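Local coordinates for 4-hydroxy-tetrahydrodipicolinate synthase (Thermotoga maritima, PDB 1O5K), which probably catalyses the condensation of pyruvate with aspartate beta-semialdehyde to 4-hydroxy-tetrahydrodipicolinate, a step of lysine biosynthesis, at residues L38-V47 with S222-V230; E104-T115 with T137-V146. One frame throughout, in Å; residues are numbered along the deposited sequence.

Interaction 1 of 2, residues L38-V47 with S222-V230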
loop_
_atom_site.group_PDB
_atom_site.type_symbol
_atom_site.label_atom_id
_atom_site.label_comp_id
_atom_site.label_asym_id
_atom_site.label_seq_id
_atom_site.Cartn_x
_atom_site.Cartn_y
_atom_site.Cartn_z
ATOM N N LEU A 38 -34.719 13.801 11.858
ATOM C CA LEU A 38 -33.336 13.999 11.462
ATOM C C LEU A 38 -33.227 15.110 10.410
ATOM O O LEU A 38 -32.338 15.950 10.510
ATOM C CB LEU A 38 -32.716 12.689 10.972
ATOM C CG LEU A 38 -31.222 12.743 10.741
ATOM C CD1 LEU A 38 -30.504 13.268 12.008
ATOM C CD2 LEU A 38 -30.645 11.380 10.285
ATOM N N VAL A 39 -34.127 15.115 9.423
ATOM C CA VAL A 39 -34.113 16.169 8.388
ATOM C C VAL A 39 -34.324 17.519 9.082
ATOM O O VAL A 39 -33.583 18.439 8.836
ATOM C CB VAL A 39 -35.162 15.928 7.315
ATOM C CG1 VAL A 39 -35.291 17.133 6.349
ATOM C CG2 VAL A 39 -34.835 14.630 6.549
ATOM N N ARG A 40 -35.278 17.603 10.009
ATOM C CA ARG A 40 -35.530 18.874 10.697
ATOM C C ARG A 40 -34.287 19.372 11.488
ATOM O O ARG A 40 -33.946 20.559 11.456
ATOM C CB ARG A 40 -36.768 18.787 11.579
ATOM C CG ARG A 40 -38.043 18.606 10.752
ATOM C CD ARG A 40 -39.358 18.590 11.581
ATOM N NE ARG A 40 -40.454 18.262 10.665
ATOM C CZ ARG A 40 -40.956 19.100 9.751
ATOM N NH1 ARG A 40 -40.507 20.354 9.649
ATOM N NH2 ARG A 40 -41.926 18.696 8.934
ATOM N N TYR A 41 -33.580 18.452 12.122
ATOM C CA TYR A 41 -32.290 18.763 12.780
ATOM C C TYR A 41 -31.242 19.325 11.839
ATOM O O TYR A 41 -30.513 20.230 12.208
ATOM C CB TYR A 41 -31.805 17.475 13.457
ATOM C CG TYR A 41 -30.518 17.508 14.266
ATOM C CD1 TYR A 41 -30.365 18.366 15.349
ATOM C CD2 TYR A 41 -29.501 16.582 14.017
ATOM C CE1 TYR A 41 -29.217 18.339 16.119
ATOM C CE2 TYR A 41 -28.337 16.556 14.797
ATOM C CZ TYR A 41 -28.202 17.407 15.846
ATOM O OH TYR A 41 -27.046 17.341 16.627
ATOM N N GLN A 42 -31.131 18.757 10.635
ATOM C CA GLN A 42 -30.219 19.287 9.633
ATOM C C GLN A 42 -30.616 20.724 9.231
ATOM O O GLN A 42 -29.769 21.624 9.171
ATOM C CB GLN A 42 -30.211 18.380 8.409
ATOM C CG GLN A 42 -29.739 16.967 8.758
ATOM C CD GLN A 42 -28.315 16.954 9.305
ATOM O OE1 GLN A 42 -27.405 17.544 8.727
ATOM N NE2 GLN A 42 -28.129 16.290 10.414
ATOM N N LEU A 43 -31.888 20.904 8.923
ATOM C CA LEU A 43 -32.409 22.160 8.408
ATOM C C LEU A 43 -32.221 23.254 9.431
ATOM O O LEU A 43 -31.816 24.366 9.095
ATOM C CB LEU A 43 -33.889 22.047 8.075
ATOM C CG LEU A 43 -34.191 21.311 6.753
ATOM C CD1 LEU A 43 -35.672 20.969 6.678
ATOM C CD2 LEU A 43 -33.723 22.117 5.531
ATOM N N GLU A 44 -32.487 22.912 10.687
ATOM C CA GLU A 44 -32.436 23.884 11.772
ATOM C C GLU A 44 -31.010 24.329 12.106
ATOM O O GLU A 44 -30.801 25.364 12.725
ATOM C CB GLU A 44 -33.099 23.317 13.031
ATOM N N ASN A 45 -30.040 23.519 11.743
ATOM C CA ASN A 45 -28.625 23.790 12.005
ATOM C C ASN A 45 -27.815 24.280 10.812
ATOM O O ASN A 45 -26.574 24.268 10.850
ATOM C CB ASN A 45 -28.016 22.562 12.669
ATOM C CG ASN A 45 -28.438 22.459 14.097
ATOM O OD1 ASN A 45 -28.046 23.313 14.915
ATOM N ND2 ASN A 45 -29.330 21.499 14.405
ATOM N N GLY A 46 -28.500 24.713 9.745
ATOM C CA GLY A 46 -27.817 25.458 8.679
ATOM C C GLY A 46 -27.124 24.683 7.588
ATOM O O GLY A 46 -26.343 25.245 6.803
ATOM N N VAL A 47 -27.403 23.385 7.507
ATOM C CA VAL A 47 -26.899 22.564 6.422
ATOM C C VAL A 47 -27.426 23.080 5.079
ATOM O O VAL A 47 -28.549 23.560 4.990
ATOM C CB VAL A 47 -27.261 21.079 6.760
ATOM C CG1 VAL A 47 -27.270 20.170 5.608
ATOM C CG2 VAL A 47 -26.292 20.593 7.841
ATOM N N SER A 222 -21.908 15.490 9.828
ATOM C CA SER A 222 -23.015 16.382 9.975
ATOM C C SER A 222 -24.347 15.724 10.342
ATOM O O SER A 222 -25.270 16.437 10.752
ATOM C CB SER A 222 -23.219 17.223 8.711
ATOM O OG SER A 222 -23.495 16.422 7.564
ATOM N N ASN A 223 -24.484 14.396 10.197
ATOM C CA ASN A 223 -25.682 13.741 10.722
ATOM C C ASN A 223 -25.862 14.015 12.210
ATOM O O ASN A 223 -26.982 14.190 12.689
ATOM C CB ASN A 223 -25.606 12.237 10.516
ATOM C CG ASN A 223 -26.029 11.798 9.114
ATOM O OD1 ASN A 223 -27.228 11.574 8.848
ATOM N ND2 ASN A 223 -25.036 11.610 8.222
ATOM N N VAL A 224 -24.754 14.024 12.947
ATOM C CA VAL A 224 -24.803 14.219 14.382
ATOM C C VAL A 224 -24.390 15.593 14.822
ATOM O O VAL A 224 -24.916 16.098 15.816
ATOM C CB VAL A 224 -23.985 13.154 15.162
ATOM C CG1 VAL A 224 -24.554 11.740 14.879
ATOM C CG2 VAL A 224 -22.536 13.215 14.838
ATOM N N ALA A 225 -23.485 16.225 14.069
ATOM C CA ALA A 225 -22.969 17.534 14.436
ATOM C C ALA A 225 -23.060 18.529 13.278
ATOM O O ALA A 225 -22.034 19.043 12.815
ATOM C CB ALA A 225 -21.513 17.347 14.852
ATOM N N PRO A 226 -24.273 18.814 12.805
ATOM C CA PRO A 226 -24.454 19.676 11.654
ATOM C C PRO A 226 -23.936 21.084 11.880
ATOM O O PRO A 226 -23.280 21.634 11.009
ATOM C CB PRO A 226 -25.976 19.652 11.424
ATOM C CG PRO A 226 -26.537 19.302 12.756
ATOM C CD PRO A 226 -25.561 18.302 13.306
ATOM N N LYS A 227 -24.224 21.674 13.031
ATOM C CA LYS A 227 -23.807 23.064 13.258
ATOM C C LYS A 227 -22.310 23.215 13.240
ATOM O O LYS A 227 -21.806 24.206 12.697
ATOM C CB LYS A 227 -24.341 23.553 14.599
ATOM C CG LYS A 227 -23.924 24.955 15.039
ATOM C CD LYS A 227 -24.721 25.262 16.318
ATOM C CE LYS A 227 -23.959 26.114 17.310
ATOM N NZ LYS A 227 -24.715 26.191 18.605
ATOM N N GLN A 228 -21.609 22.232 13.798
ATOM C CA GLN A 228 -20.137 22.262 13.874
ATOM C C GLN A 228 -19.508 22.105 12.506
ATOM O O GLN A 228 -18.564 22.851 12.143
ATOM C CB GLN A 228 -19.632 21.192 14.867
ATOM C CG GLN A 228 -20.047 21.477 16.288
ATOM C CD GLN A 228 -21.544 21.291 16.607
ATOM O OE1 GLN A 228 -22.229 20.398 16.074
ATOM N NE2 GLN A 228 -22.050 22.145 17.505
ATOM N N MET A 229 -20.023 21.177 11.686
ATOM C CA MET A 229 -19.506 21.092 10.303
ATOM C C MET A 229 -19.814 22.334 9.482
ATOM O O MET A 229 -18.992 22.801 8.689
ATOM C CB MET A 229 -20.076 19.864 9.588
ATOM C CG MET A 229 -19.554 18.580 10.104
ATOM S SD MET A 229 -17.710 18.399 9.896
ATOM C CE MET A 229 -17.424 18.293 8.193
ATOM N N VAL A 230 -20.972 22.926 9.708
ATOM C CA VAL A 230 -21.313 24.173 9.027
ATOM C C VAL A 230 -20.353 25.266 9.420
ATOM O O VAL A 230 -19.924 26.028 8.578
ATOM C CB VAL A 230 -22.783 24.582 9.334
ATOM C CG1 VAL A 230 -23.095 26.001 8.922
ATOM C CG2 VAL A 230 -23.706 23.647 8.636
#

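Interaction 2 of 2, residues E104-T115 with T137-V146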
loop_
_atom_site.group_PDB
_atom_site.type_symbol
_atom_site.label_atom_id
_atom_site.label_comp_id
_atom_site.label_asym_id
_atom_site.label_seq_id
_atom_site.Cartn_x
_atom_site.Cartn_y
_atom_site.Cartn_z
ATOM N N GLU A 104 -34.957 12.228 -11.388
ATOM C CA GLU A 104 -35.434 13.383 -12.128
ATOM C C GLU A 104 -36.950 13.457 -12.039
ATOM O O GLU A 104 -37.539 14.488 -11.660
ATOM C CB GLU A 104 -34.949 13.294 -13.589
ATOM C CG GLU A 104 -35.272 14.513 -14.434
ATOM C CD GLU A 104 -34.480 14.544 -15.741
ATOM O OE1 GLU A 104 -34.360 15.678 -16.330
ATOM O OE2 GLU A 104 -33.970 13.462 -16.155
ATOM N N LYS A 105 -37.616 12.370 -12.402
ATOM C CA LYS A 105 -39.066 12.379 -12.409
ATOM C C LYS A 105 -39.672 12.682 -11.031
ATOM O O LYS A 105 -40.738 13.316 -10.957
ATOM C CB LYS A 105 -39.624 11.072 -12.978
ATOM C CG LYS A 105 -39.778 11.073 -14.493
ATOM C CD LYS A 105 -38.465 10.880 -15.252
ATOM C CE LYS A 105 -38.620 11.018 -16.772
ATOM N NZ LYS A 105 -38.399 12.420 -17.253
ATOM N N LEU A 106 -39.015 12.258 -9.960
ATOM C CA LEU A 106 -39.486 12.552 -8.594
ATOM C C LEU A 106 -39.271 13.991 -8.157
ATOM O O LEU A 106 -39.804 14.429 -7.129
ATOM C CB LEU A 106 -38.810 11.649 -7.595
ATOM C CG LEU A 106 -39.187 10.192 -7.727
ATOM C CD1 LEU A 106 -38.309 9.361 -6.819
ATOM C CD2 LEU A 106 -40.697 9.999 -7.404
ATOM N N GLY A 107 -38.475 14.713 -8.927
ATOM C CA GLY A 107 -38.215 16.102 -8.654
ATOM C C GLY A 107 -36.983 16.368 -7.820
ATOM O O GLY A 107 -36.896 17.418 -7.239
ATOM N N ALA A 108 -36.020 15.431 -7.774
ATOM C CA ALA A 108 -34.686 15.674 -7.169
ATOM C C ALA A 108 -34.017 16.889 -7.808
ATOM O O ALA A 108 -34.276 17.192 -8.970
ATOM C CB ALA A 108 -33.807 14.466 -7.341
ATOM N N ASN A 109 -33.118 17.528 -7.076
ATOM C CA ASN A 109 -32.451 18.732 -7.571
ATOM C C ASN A 109 -31.107 18.421 -8.250
ATOM O O ASN A 109 -30.480 19.280 -8.880
ATOM C CB ASN A 109 -32.290 19.742 -6.440
ATOM C CG ASN A 109 -33.618 20.064 -5.743
ATOM O OD1 ASN A 109 -33.800 19.790 -4.554
ATOM N ND2 ASN A 109 -34.547 20.653 -6.490
ATOM N N GLY A 110 -30.664 17.194 -8.077
ATOM C CA GLY A 110 -29.439 16.673 -8.656
ATOM C C GLY A 110 -29.283 15.204 -8.324
ATOM O O GLY A 110 -30.040 14.633 -7.526
ATOM N N VAL A 111 -28.277 14.572 -8.917
ATOM C CA VAL A 111 -27.955 13.217 -8.550
ATOM C C VAL A 111 -26.468 13.078 -8.227
ATOM O O VAL A 111 -25.582 13.783 -8.829
ATOM C CB VAL A 111 -28.357 12.161 -9.658
ATOM C CG1 VAL A 111 -29.846 11.899 -9.698
ATOM C CG2 VAL A 111 -27.833 12.617 -10.990
ATOM N N LEU A 112 -26.165 12.165 -7.320
ATOM C CA LEU A 112 -24.806 11.820 -6.965
ATOM C C LEU A 112 -24.543 10.452 -7.579
ATOM O O LEU A 112 -25.289 9.525 -7.335
ATOM C CB LEU A 112 -24.675 11.784 -5.434
ATOM C CG LEU A 112 -23.268 11.476 -4.870
ATOM C CD1 LEU A 112 -22.368 12.666 -5.131
ATOM C CD2 LEU A 112 -23.266 11.164 -3.397
ATOM N N VAL A 113 -23.557 10.353 -8.459
ATOM C CA VAL A 113 -23.362 9.138 -9.228
ATOM C C VAL A 113 -21.958 8.605 -9.027
ATOM O O VAL A 113 -20.971 9.142 -9.562
ATOM C CB VAL A 113 -23.598 9.403 -10.720
ATOM C CG1 VAL A 113 -23.315 8.199 -11.559
ATOM C CG2 VAL A 113 -25.001 9.923 -10.980
ATOM N N VAL A 114 -21.872 7.558 -8.207
ATOM C CA VAL A 114 -20.597 6.971 -7.892
ATOM C C VAL A 114 -19.993 6.364 -9.150
ATOM O O VAL A 114 -20.706 5.875 -10.044
ATOM C CB VAL A 114 -20.734 5.915 -6.740
ATOM C CG1 VAL A 114 -21.572 4.749 -7.165
ATOM C CG2 VAL A 114 -19.387 5.544 -6.135
ATOM N N THR A 115 -18.680 6.433 -9.246
ATOM C CA THR A 115 -17.981 5.626 -10.268
ATOM C C THR A 115 -18.418 4.173 -10.095
ATOM O O THR A 115 -18.504 3.658 -8.973
ATOM C CB THR A 115 -16.450 5.646 -10.071
ATOM O OG1 THR A 115 -16.139 5.132 -8.780
ATOM C CG2 THR A 115 -15.863 7.064 -10.132
ATOM N N THR A 137 -30.098 13.370 -19.499
ATOM C CA THR A 137 -30.848 13.922 -18.378
ATOM C C THR A 137 -30.636 15.407 -18.375
ATOM O O THR A 137 -29.594 15.899 -18.851
ATOM C CB THR A 137 -30.437 13.294 -17.005
ATOM O OG1 THR A 137 -31.107 13.970 -15.931
ATOM C CG2 THR A 137 -28.956 13.485 -16.669
ATOM N N ASP A 138 -31.622 16.125 -17.865
ATOM C CA ASP A 138 -31.472 17.554 -17.591
ATOM C C ASP A 138 -30.951 17.895 -16.200
ATOM O O ASP A 138 -30.639 19.068 -15.919
ATOM C CB ASP A 138 -32.807 18.243 -17.802
ATOM C CG ASP A 138 -33.134 18.403 -19.260
ATOM O OD1 ASP A 138 -32.161 18.583 -20.041
ATOM O OD2 ASP A 138 -34.312 18.370 -19.729
ATOM N N LEU A 139 -30.862 16.892 -15.339
ATOM C CA LEU A 139 -30.401 17.092 -13.964
ATOM C C LEU A 139 -28.909 17.350 -13.871
ATOM O O LEU A 139 -28.130 16.862 -14.692
ATOM C CB LEU A 139 -30.674 15.866 -13.112
ATOM C CG LEU A 139 -32.023 15.632 -12.468
ATOM C CD1 LEU A 139 -31.919 14.409 -11.572
ATOM C CD2 LEU A 139 -32.516 16.878 -11.707
ATOM N N GLY A 140 -28.529 18.095 -12.843
ATOM C CA GLY A 140 -27.140 18.239 -12.444
ATOM C C GLY A 140 -26.605 16.940 -11.830
ATOM O O GLY A 140 -27.273 16.306 -11.002
ATOM N N ILE A 141 -25.393 16.551 -12.234
ATOM C CA ILE A 141 -24.804 15.286 -11.853
ATOM C C ILE A 141 -23.525 15.596 -11.076
ATOM O O ILE A 141 -22.681 16.370 -11.522
ATOM C CB ILE A 141 -24.447 14.486 -13.114
ATOM C CG1 ILE A 141 -25.680 14.191 -13.962
ATOM C CG2 ILE A 141 -23.695 13.199 -12.774
ATOM C CD1 ILE A 141 -25.300 13.792 -15.405
ATOM N N VAL A 142 -23.340 14.930 -9.947
ATOM C CA VAL A 142 -22.141 15.013 -9.165
ATOM C C VAL A 142 -21.396 13.640 -9.233
ATOM O O VAL A 142 -21.938 12.626 -8.832
ATOM C CB VAL A 142 -22.443 15.347 -7.702
ATOM C CG1 VAL A 142 -21.136 15.332 -6.861
ATOM C CG2 VAL A 142 -23.168 16.664 -7.580
ATOM N N VAL A 143 -20.167 13.639 -9.726
ATOM C CA VAL A 143 -19.323 12.435 -9.792
ATOM C C VAL A 143 -18.916 12.173 -8.368
ATOM O O VAL A 143 -18.606 13.082 -7.612
ATOM C CB VAL A 143 -18.063 12.706 -10.641
ATOM C CG1 VAL A 143 -17.024 11.602 -10.528
ATOM C CG2 VAL A 143 -18.467 12.973 -12.073
ATOM N N TYR A 144 -18.902 10.918 -8.000
ATOM C CA TYR A 144 -18.446 10.525 -6.655
ATOM C C TYR A 144 -17.318 9.505 -6.769
ATOM O O TYR A 144 -17.511 8.390 -7.257
ATOM C CB TYR A 144 -19.626 9.998 -5.901
ATOM C CG TYR A 144 -19.356 9.392 -4.510
ATOM C CD1 TYR A 144 -18.264 9.800 -3.738
ATOM C CD2 TYR A 144 -20.223 8.465 -3.993
ATOM C CE1 TYR A 144 -18.051 9.257 -2.497
ATOM C CE2 TYR A 144 -20.034 7.904 -2.740
ATOM C CZ TYR A 144 -18.947 8.309 -2.010
ATOM O OH TYR A 144 -18.689 7.797 -0.779
ATOM N N ASN A 145 -16.142 9.931 -6.322
ATOM C CA ASN A 145 -14.920 9.156 -6.358
ATOM C C ASN A 145 -14.565 8.671 -4.976
ATOM O O ASN A 145 -14.383 9.460 -4.056
ATOM C CB ASN A 145 -13.782 10.004 -6.935
ATOM C CG ASN A 145 -12.541 9.211 -7.163
ATOM O OD1 ASN A 145 -12.592 8.140 -7.779
ATOM N ND2 ASN A 145 -11.411 9.705 -6.656
ATOM N N VAL A 146 -14.502 7.356 -4.846
ATOM C CA VAL A 146 -14.257 6.698 -3.516
ATOM C C VAL A 146 -13.573 5.355 -3.749
ATOM O O VAL A 146 -14.171 4.266 -3.592
ATOM C CB VAL A 146 -15.548 6.636 -2.664
ATOM C CG1 VAL A 146 -16.711 5.877 -3.270
ATOM C CG2 VAL A 146 -15.233 6.097 -1.266
HETATM O O HOH W 1 -30.111 19.914 -11.382
HETATM O O HOH W 2 -14.258 5.559 -7.002
#

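Interaction 1 of 2, residues L38-V47 with S222-V230
Tyr41 OH donates to Val224 O over 2.6 Å, the shortest polar bond joining helix 32-44 to the loop ahead of helix 226-237. The two helices follow the neighbouring strands 16-20 and 216-219, so the contact lies at the seam where the TIM barrel closes. The hydroxyl comes from above the carbonyl plane, 36° out of it. With CG anti to the backbone N (chi1 -178°), the Tyr41 ring is carried edge-on toward the loop. The carbonyl oxygens of Asn223 and Val224 lie at its edge, in plane, while Pro226 CG covers one face in a CH-pi contact, 4.1 Å from the centroid. An alanine here would remove both ring and hydroxyl, and would probably leave Val224 O without this donor and open a gap beside the proline.

The Gln42 chain bends at chi2, and NE2 donates to Ser222 O (2.9 Å) with that oxygen in the amide plane. Ser222 O can only accept, so this bond identifies the NE2 end; OE1 is hydrogen-bonded to Thr19 OG1 of strand 16-20. Asn45, just past the helix end, is tied back to the last turn, ND2 donating to Tyr41 O (2.8 Å), and its CB meets Pro226 CG at 3.6 Å. Pro226 is thus wedged between Tyr41, Asn45 and Val47, whose CG2 touches Pro226 CB at 3.7 Å.

Interaction 2 of 2, residues E104-T115 with T137-V146
Leu139 packs against the last turn of helix 93-106 and the loop after it, its CD1 lying 3.7 Å from Glu104 CA and its CD2 3.3 Å from Ala108 O. Glu104 slides past it in the opposite direction: CG is anti to the backbone N (chi1 -174°) and the chain beyond is extended, carrying the carboxylate to Thr137 and Asp138. There OE1 accepts Asp138 N at 3.2 Å, on its syn side but 29° out of the carboxylate plane, and OE2 takes a weak bond from Thr137 OG1. The same OG1 accepts Leu139 N at 3.0 Å, an ST turn. Asp138 OD2 stands near Glu104 OE1, like charges that may ease protonation of either.

Beyond this turn, strands 110-114 and 141-144 pair in parallel, two strands of a TIM-barrel beta-alpha-beta unit whose crossover is helix 123-134. The bonds Val111 N to Gly140 O, Val142 N to Val111 O and Val113 N to Val142 O (2.8 Å) run nearly straight onto their carbonyls, whereas Tyr144 N meets Val113 O from 54° above the carbonyl plane. Val111, Val113, Ile141 and Val143 share the face meeting the helices. Leu112, Val114, Val142 and Tyr144 share the other, where Leu112 CD1 presses on Val142 CG1 at a tight 3.4 Å. Val114 CG2 approaches CD2 of Tyr144, the predicted proton donor/acceptor, obliquely at 3.7 Å, and Val146 CG1 lies over one ring face. Tyr144 OH bonds weakly to Thr55, and Tyr118 of the second subunit packs against Tyr144. At the strand ends one water accepts from Thr115 OG1 (2.6 Å) and Val146 N.

In the fold
From the N terminus, the chain first lays down strand 16-20 and helix 32-44, whose C-terminal half opens interaction 1. It then runs through the successive strands of the barrel, and only after strand 216-219 does segment 222-230 return to residues 38-47, closing a loop of 174 intervening residues. Interaction 2 is nested inside that loop: residues 104-115 and 137-146 are separated by just 21 residues, chiefly helix 123-134. The centres of interactions 1 and 2 lie 22 Å apart and their nearest atoms about 10 Å, so the two contacts do not touch. Interaction 1 joins the beginning of the barrel to its end, whereas interaction 2 joins consecutive strands within its wall.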